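Local coordinates for protein putative bacteriocin (Brevibacillus laterosporus, PDB 4OZK) that acts as a leaderless class IId bacteriocin, a heat-stable, broad-spectrum antimicrobial peptide with a defensin-like, disulfide-stapled fold, at residues C4-S9 against I32-T37; T12-Q17 against Y26-A31. All blocks are in the same frame, centred on the assembly; numbering follows the deposited sequence.

Interaction 1: residues C4-S9 against I32-T37; sequences CPDAIS and ICMNGT
Cys4 and Cys33 are joined by a disulfide, SG to SG 2.0 Å, which staples the N-terminal loop to the end of strand 24-33; the bridge twists to -77°. Around it the loop 4-9 curls like a hook over the beta turn that runs from Cys33 to Gly36. Met34 lies along the Asp6-Ala7 side of that hook: the small methyl of Ala7 meets its CG methylene, CB to CG 3.9 Å, while bends at chi2 and chi3 carry CE back to Asp6 CB at 3.6 Å. Between loop and turn sits a water that accepts from Asp6 N and, weakly, from Asn35 N. On the flank of the disulfide, Pro5 CG rests 3.7 Å from Asn35 ND2, the two side chains crossing at about a right angle. Asn35 OD1 accepts from Thr37 N, an Asx turn, and also from Thr37 OG1, so two bonds fix its amide. Backbone hydrogen bonds from Met34 N to Ala7 O (2.9 Å) and from Ser9 N to Ile32 O (2.8 Å) flank the non-hydrogen-bonded pair Ile8-Cys33. This surface contact closes the open end of the hairpin of strands 8-19 and 24-33, while Val39 of strand 38-48 packs against both half-cystines.

Interaction 2: residues T12-Q17 against Y26-A31; sequences THTDYQ and YRHVYA
Segments 12-17 and 26-31 run antiparallel as two short runs of pairing, between which the register slips by one residue: Thr12-Tyr30 and Gln17-Tyr26 are hydrogen-bonded pairs, each bonded both ways between backbone N and O, and His13-Val29 is a non-hydrogen-bonded pair. At the slip the side chain of Thr14 stands in for a backbone acceptor: OG1 takes the N-H of His28 at 2.9 Å and a nearly straight 171°, while Thr14 N donates to His28 O. With chi1 at 70°, OG1 lies between its own backbone N and carbonyl carbon, facing the neighbouring strand, and CG2 reaches Tyr30 CE2 at 3.9 Å.

Arg27 carries the largest share of the contact. Its chain is extended from CG to NE, and the guanidinium slides between two rings: His13 lies flat on one face, centres 3.8 Å apart, and Tyr16 on the opposite face, planes only 13° apart. Arginine suits this slot because its planar cation can stack on both sides, and Arg27 CD adds a CH-pi contact 3.7 Å from the Tyr16 ring centroid. His13 is steadied by ND1 donating to Thr14 O, the oxygen lying close to the imidazole plane. A water at the guanidinium edge joins Arg27 NH1 to Tyr16 N.

Farther along, Gln17 CB sits over the face of the Tyr26 ring, 4.3 Å from its centroid, and Gln17 OE1 comes within 2.7 Å of Tyr26 OH. Strand 24-33 is the middle strand of the sheet, so its other edge pairs with strand 38-48. From there Glu44 makes a salt bridge with Arg27 NE, Tyr40 meets the rings of His28 and Tyr30, and Trp45 meets that of Tyr26.

How the interactions relate
From the N terminus, the chain passes through the loop 4-7 and enters strand 8-19, turns back along strand 24-33, and at 32-37 returns to its starting loop. Interaction 1 closes this larger loop, with 22 residues between its segments; interaction 2 is nested inside it and closes a smaller one, with eight. Their centres lie about 17 Å apart, so they secure the open end and the middle of the same hairpin, and strand 38-48 flanks both. They also touch: Ile32 CD1 packs against Thr12 CG2 at 3.5 Å, and Ile8 CD1 against Ala31 CB. Interaction 1 adds a covalent staple to strand pairing, interaction 2 relies on pairing and stacking; this is consistent with the heat stability.

Interaction 1: residues C4-S9 against I32-T37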
loop_
_atom_site.group_PDB
_atom_site.type_symbol
_atom_site.label_atom_id
_atom_site.label_comp_id
_atom_site.label_asym_id
_atom_site.label_seq_id
_atom_site.Cartn_x
_atom_site.Cartn_y
_atom_site.Cartn_z
ATOM N N CYS A 4 1.681 11.108 -7.878
ATOM C CA CYS A 4 0.730 11.085 -8.981
ATOM C C CYS A 4 1.131 12.158 -9.983
ATOM O O CYS A 4 1.810 13.119 -9.610
ATOM C CB CYS A 4 -0.687 11.306 -8.450
ATOM S SG CYS A 4 -1.301 9.888 -7.482
ATOM N N PRO A 5 0.752 11.983 -11.264
ATOM C CA PRO A 5 1.113 12.973 -12.284
ATOM C C PRO A 5 0.606 14.383 -11.953
ATOM O O PRO A 5 1.301 15.367 -12.240
ATOM C CB PRO A 5 0.423 12.438 -13.539
ATOM C CG PRO A 5 0.371 10.967 -13.329
ATOM C CD PRO A 5 0.116 10.792 -11.859
ATOM N N ASP A 6 -0.588 14.475 -11.368
ATOM C CA ASP A 6 -1.122 15.757 -10.898
ATOM C C ASP A 6 -1.335 15.766 -9.389
ATOM O O ASP A 6 -0.713 16.543 -8.667
ATOM C CB ASP A 6 -2.444 16.091 -11.594
ATOM C CG ASP A 6 -2.258 16.477 -13.026
ATOM O OD1 ASP A 6 -1.166 16.990 -13.356
ATOM O OD2 ASP A 6 -3.204 16.258 -13.817
ATOM N N ALA A 7 -2.221 14.893 -8.922
ATOM C CA ALA A 7 -2.573 14.863 -7.513
ATOM C C ALA A 7 -3.142 13.517 -7.076
ATOM O O ALA A 7 -3.693 12.754 -7.886
ATOM C CB ALA A 7 -3.565 15.972 -7.205
ATOM N N ILE A 8 -2.998 13.248 -5.780
ATOM C CA ILE A 8 -3.668 12.133 -5.117
ATOM C C ILE A 8 -5.126 12.527 -4.788
ATOM O O ILE A 8 -5.371 13.601 -4.225
ATOM C CB ILE A 8 -2.907 11.736 -3.824
ATOM C CG1 ILE A 8 -1.544 11.124 -4.167
ATOM C CG2 ILE A 8 -3.727 10.768 -2.966
ATOM C CD1 ILE A 8 -0.635 10.909 -2.964
ATOM N N SER A 9 -6.087 11.674 -5.154
ATOM C CA SER A 9 -7.504 11.926 -4.867
ATOM C C SER A 9 -8.060 10.986 -3.803
ATOM O O SER A 9 -9.156 11.208 -3.275
ATOM C CB SER A 9 -8.346 11.794 -6.137
ATOM O OG SER A 9 -8.192 10.512 -6.714
ATOM N N ILE A 32 -4.747 6.626 -4.670
ATOM C CA ILE A 32 -5.509 6.723 -5.911
ATOM C C ILE A 32 -5.207 8.087 -6.540
ATOM O O ILE A 32 -5.270 9.119 -5.856
ATOM C CB ILE A 32 -7.026 6.538 -5.659
ATOM C CG1 ILE A 32 -7.290 5.196 -4.947
ATOM C CG2 ILE A 32 -7.822 6.646 -6.981
ATOM C CD1 ILE A 32 -8.755 4.990 -4.493
ATOM N N CYS A 33 -4.848 8.097 -7.822
ATOM C CA CYS A 33 -4.509 9.354 -8.503
ATOM C C CYS A 33 -5.737 9.988 -9.146
ATOM O O CYS A 33 -6.702 9.282 -9.478
ATOM C CB CYS A 33 -3.426 9.134 -9.564
ATOM S SG CYS A 33 -1.841 8.557 -8.908
ATOM N N MET A 34 -5.708 11.314 -9.309
ATOM C CA MET A 34 -6.801 12.035 -9.966
ATOM C C MET A 34 -7.108 11.449 -11.329
ATOM O O MET A 34 -8.268 11.414 -11.755
ATOM C CB MET A 34 -6.443 13.506 -10.174
ATOM C CG MET A 34 -6.676 14.405 -8.993
ATOM S SD MET A 34 -7.141 16.045 -9.590
ATOM C CE MET A 34 -6.023 16.213 -10.971
ATOM N N ASN A 35 -6.059 10.992 -12.010
ATOM C CA ASN A 35 -6.184 10.468 -13.371
ATOM C C ASN A 35 -6.760 9.046 -13.444
ATOM O O ASN A 35 -7.005 8.517 -14.528
ATOM C CB ASN A 35 -4.839 10.566 -14.109
ATOM C CG ASN A 35 -3.834 9.507 -13.662
ATOM O OD1 ASN A 35 -3.999 8.866 -12.619
ATOM N ND2 ASN A 35 -2.777 9.324 -14.457
ATOM N N GLY A 36 -6.963 8.429 -12.284
ATOM C CA GLY A 36 -7.609 7.130 -12.229
ATOM C C GLY A 36 -6.657 6.003 -11.881
ATOM O O GLY A 36 -7.097 4.897 -11.552
ATOM N N THR A 37 -5.355 6.278 -11.952
ATOM C CA THR A 37 -4.353 5.261 -11.646
ATOM C C THR A 37 -4.169 5.082 -10.143
ATOM O O THR A 37 -4.630 5.902 -9.347
ATOM C CB THR A 37 -2.990 5.583 -12.292
ATOM O OG1 THR A 37 -2.475 6.805 -11.746
ATOM C CG2 THR A 37 -3.144 5.725 -13.795
HETATM O O HOH W 1 -2.966 12.369 -11.412
HETATM O O HOH W 2 -9.435 8.973 -9.226
#

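Interaction 2: residues T12-Q17 against Y26-A31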
loop_
_atom_site.group_PDB
_atom_site.type_symbol
_atom_site.label_atom_id
_atom_site.label_comp_id
_atom_site.label_asym_id
_atom_site.label_seq_id
_atom_site.Cartn_x
_atom_site.Cartn_y
_atom_site.Cartn_z
ATOM N N THR A 12 -6.087 3.882 -0.358
ATOM C CA THR A 12 -6.539 2.494 -0.176
ATOM C C THR A 12 -5.369 1.587 0.187
ATOM O O THR A 12 -4.211 2.015 0.197
ATOM C CB THR A 12 -7.181 1.897 -1.456
ATOM O OG1 THR A 12 -6.217 1.863 -2.516
ATOM C CG2 THR A 12 -8.371 2.704 -1.896
ATOM N N HIS A 13 -5.678 0.324 0.468
ATOM C CA HIS A 13 -4.650 -0.655 0.783
ATOM C C HIS A 13 -5.156 -2.067 0.527
ATOM O O HIS A 13 -6.354 -2.337 0.640
ATOM C CB HIS A 13 -4.221 -0.529 2.248
ATOM C CG HIS A 13 -5.365 -0.575 3.214
ATOM N ND1 HIS A 13 -5.953 -1.756 3.620
ATOM C CD2 HIS A 13 -6.035 0.418 3.848
ATOM C CE1 HIS A 13 -6.932 -1.489 4.470
ATOM N NE2 HIS A 13 -7.002 -0.177 4.624
ATOM N N THR A 14 -4.233 -2.962 0.190
ATOM C CA THR A 14 -4.525 -4.382 0.145
ATOM C C THR A 14 -4.735 -4.903 1.567
ATOM O O THR A 14 -4.479 -4.199 2.561
ATOM C CB THR A 14 -3.369 -5.160 -0.536
ATOM O OG1 THR A 14 -2.215 -5.163 0.319
ATOM C CG2 THR A 14 -3.002 -4.498 -1.866
ATOM N N ASP A 15 -5.207 -6.137 1.667
ATOM C CA ASP A 15 -5.368 -6.754 2.968
ATOM C C ASP A 15 -4.071 -7.392 3.469
ATOM O O ASP A 15 -3.211 -7.806 2.680
ATOM C CB ASP A 15 -6.510 -7.765 2.936
ATOM C CG ASP A 15 -7.866 -7.096 2.924
ATOM O OD1 ASP A 15 -7.957 -5.921 3.360
ATOM O OD2 ASP A 15 -8.837 -7.745 2.484
ATOM N N TYR A 16 -3.928 -7.452 4.790
ATOM C CA TYR A 16 -2.739 -8.036 5.403
ATOM C C TYR A 16 -2.503 -9.495 4.964
ATOM O O TYR A 16 -3.447 -10.274 4.795
ATOM C CB TYR A 16 -2.840 -7.952 6.931
ATOM C CG TYR A 16 -2.345 -6.655 7.543
ATOM C CD1 TYR A 16 -1.009 -6.275 7.419
ATOM C CD2 TYR A 16 -3.196 -5.833 8.287
ATOM C CE1 TYR A 16 -0.527 -5.098 7.996
ATOM C CE2 TYR A 16 -2.726 -4.649 8.874
ATOM C CZ TYR A 16 -1.387 -4.296 8.726
ATOM O OH TYR A 16 -0.896 -3.140 9.301
ATOM N N GLN A 17 -1.237 -9.843 4.755
ATOM C CA GLN A 17 -0.844 -11.201 4.399
ATOM C C GLN A 17 0.239 -11.566 5.368
ATOM O O GLN A 17 0.963 -10.689 5.829
ATOM C CB GLN A 17 -0.225 -11.240 2.996
ATOM C CG GLN A 17 -1.184 -11.489 1.849
ATOM C CD GLN A 17 -0.448 -11.534 0.525
ATOM O OE1 GLN A 17 0.736 -11.866 0.484
ATOM N NE2 GLN A 17 -1.134 -11.185 -0.559
ATOM N N TYR A 26 2.084 -8.069 6.447
ATOM C CA TYR A 26 2.306 -6.854 5.667
ATOM C C TYR A 26 1.129 -6.595 4.733
ATOM O O TYR A 26 0.374 -7.512 4.373
ATOM C CB TYR A 26 3.588 -6.977 4.837
ATOM C CG TYR A 26 3.484 -8.015 3.735
ATOM C CD1 TYR A 26 3.105 -7.652 2.441
ATOM C CD2 TYR A 26 3.759 -9.361 3.996
ATOM C CE1 TYR A 26 2.995 -8.608 1.435
ATOM C CE2 TYR A 26 3.662 -10.321 3.002
ATOM C CZ TYR A 26 3.282 -9.940 1.726
ATOM O OH TYR A 26 3.191 -10.900 0.748
ATOM N N ARG A 27 0.963 -5.339 4.345
ATOM C CA ARG A 27 0.034 -5.006 3.277
ATOM C C ARG A 27 0.597 -3.844 2.496
ATOM O O ARG A 27 1.563 -3.196 2.932
ATOM C CB ARG A 27 -1.361 -4.682 3.821
ATOM C CG ARG A 27 -1.435 -3.450 4.706
ATOM C CD ARG A 27 -2.837 -3.299 5.272
ATOM N NE ARG A 27 -2.962 -2.082 6.073
ATOM C CZ ARG A 27 -4.007 -1.788 6.841
ATOM N NH1 ARG A 27 -5.029 -2.629 6.923
ATOM N NH2 ARG A 27 -4.026 -0.655 7.530
ATOM N N HIS A 28 -0.005 -3.577 1.342
ATOM C CA HIS A 28 0.481 -2.533 0.444
ATOM C C HIS A 28 -0.452 -1.326 0.472
ATOM O O HIS A 28 -1.662 -1.471 0.281
ATOM C CB HIS A 28 0.566 -3.081 -0.980
ATOM C CG HIS A 28 1.602 -4.152 -1.154
ATOM N ND1 HIS A 28 2.564 -4.422 -0.202
ATOM C CD2 HIS A 28 1.832 -5.010 -2.178
ATOM C CE1 HIS A 28 3.343 -5.402 -0.632
ATOM N NE2 HIS A 28 2.920 -5.776 -1.825
ATOM N N VAL A 29 0.098 -0.139 0.717
ATOM C CA VAL A 29 -0.712 1.081 0.704
ATOM C C VAL A 29 -0.646 1.762 -0.660
ATOM O O VAL A 29 0.440 2.059 -1.181
ATOM C CB VAL A 29 -0.287 2.071 1.796
ATOM C CG1 VAL A 29 -1.160 3.308 1.729
ATOM C CG2 VAL A 29 -0.400 1.422 3.161
ATOM N N TYR A 30 -1.817 1.994 -1.241
ATOM C CA TYR A 30 -1.905 2.558 -2.580
ATOM C C TYR A 30 -2.602 3.911 -2.533
ATOM O O TYR A 30 -3.662 4.047 -1.921
ATOM C CB TYR A 30 -2.700 1.611 -3.488
ATOM C CG TYR A 30 -1.898 0.459 -4.055
ATOM C CD1 TYR A 30 -1.270 0.574 -5.294
ATOM C CD2 TYR A 30 -1.776 -0.744 -3.360
ATOM C CE1 TYR A 30 -0.540 -0.474 -5.829
ATOM C CE2 TYR A 30 -1.040 -1.803 -3.886
ATOM C CZ TYR A 30 -0.427 -1.656 -5.119
ATOM O OH TYR A 30 0.301 -2.694 -5.656
ATOM N N ALA A 31 -2.017 4.921 -3.165
ATOM C CA ALA A 31 -2.764 6.162 -3.344
ATOM C C ALA A 31 -3.549 6.049 -4.643
ATOM O O ALA A 31 -3.089 5.414 -5.601
ATOM C CB ALA A 31 -1.837 7.377 -3.365
HETATM O O HOH W 3 -6.075 -5.523 6.320
#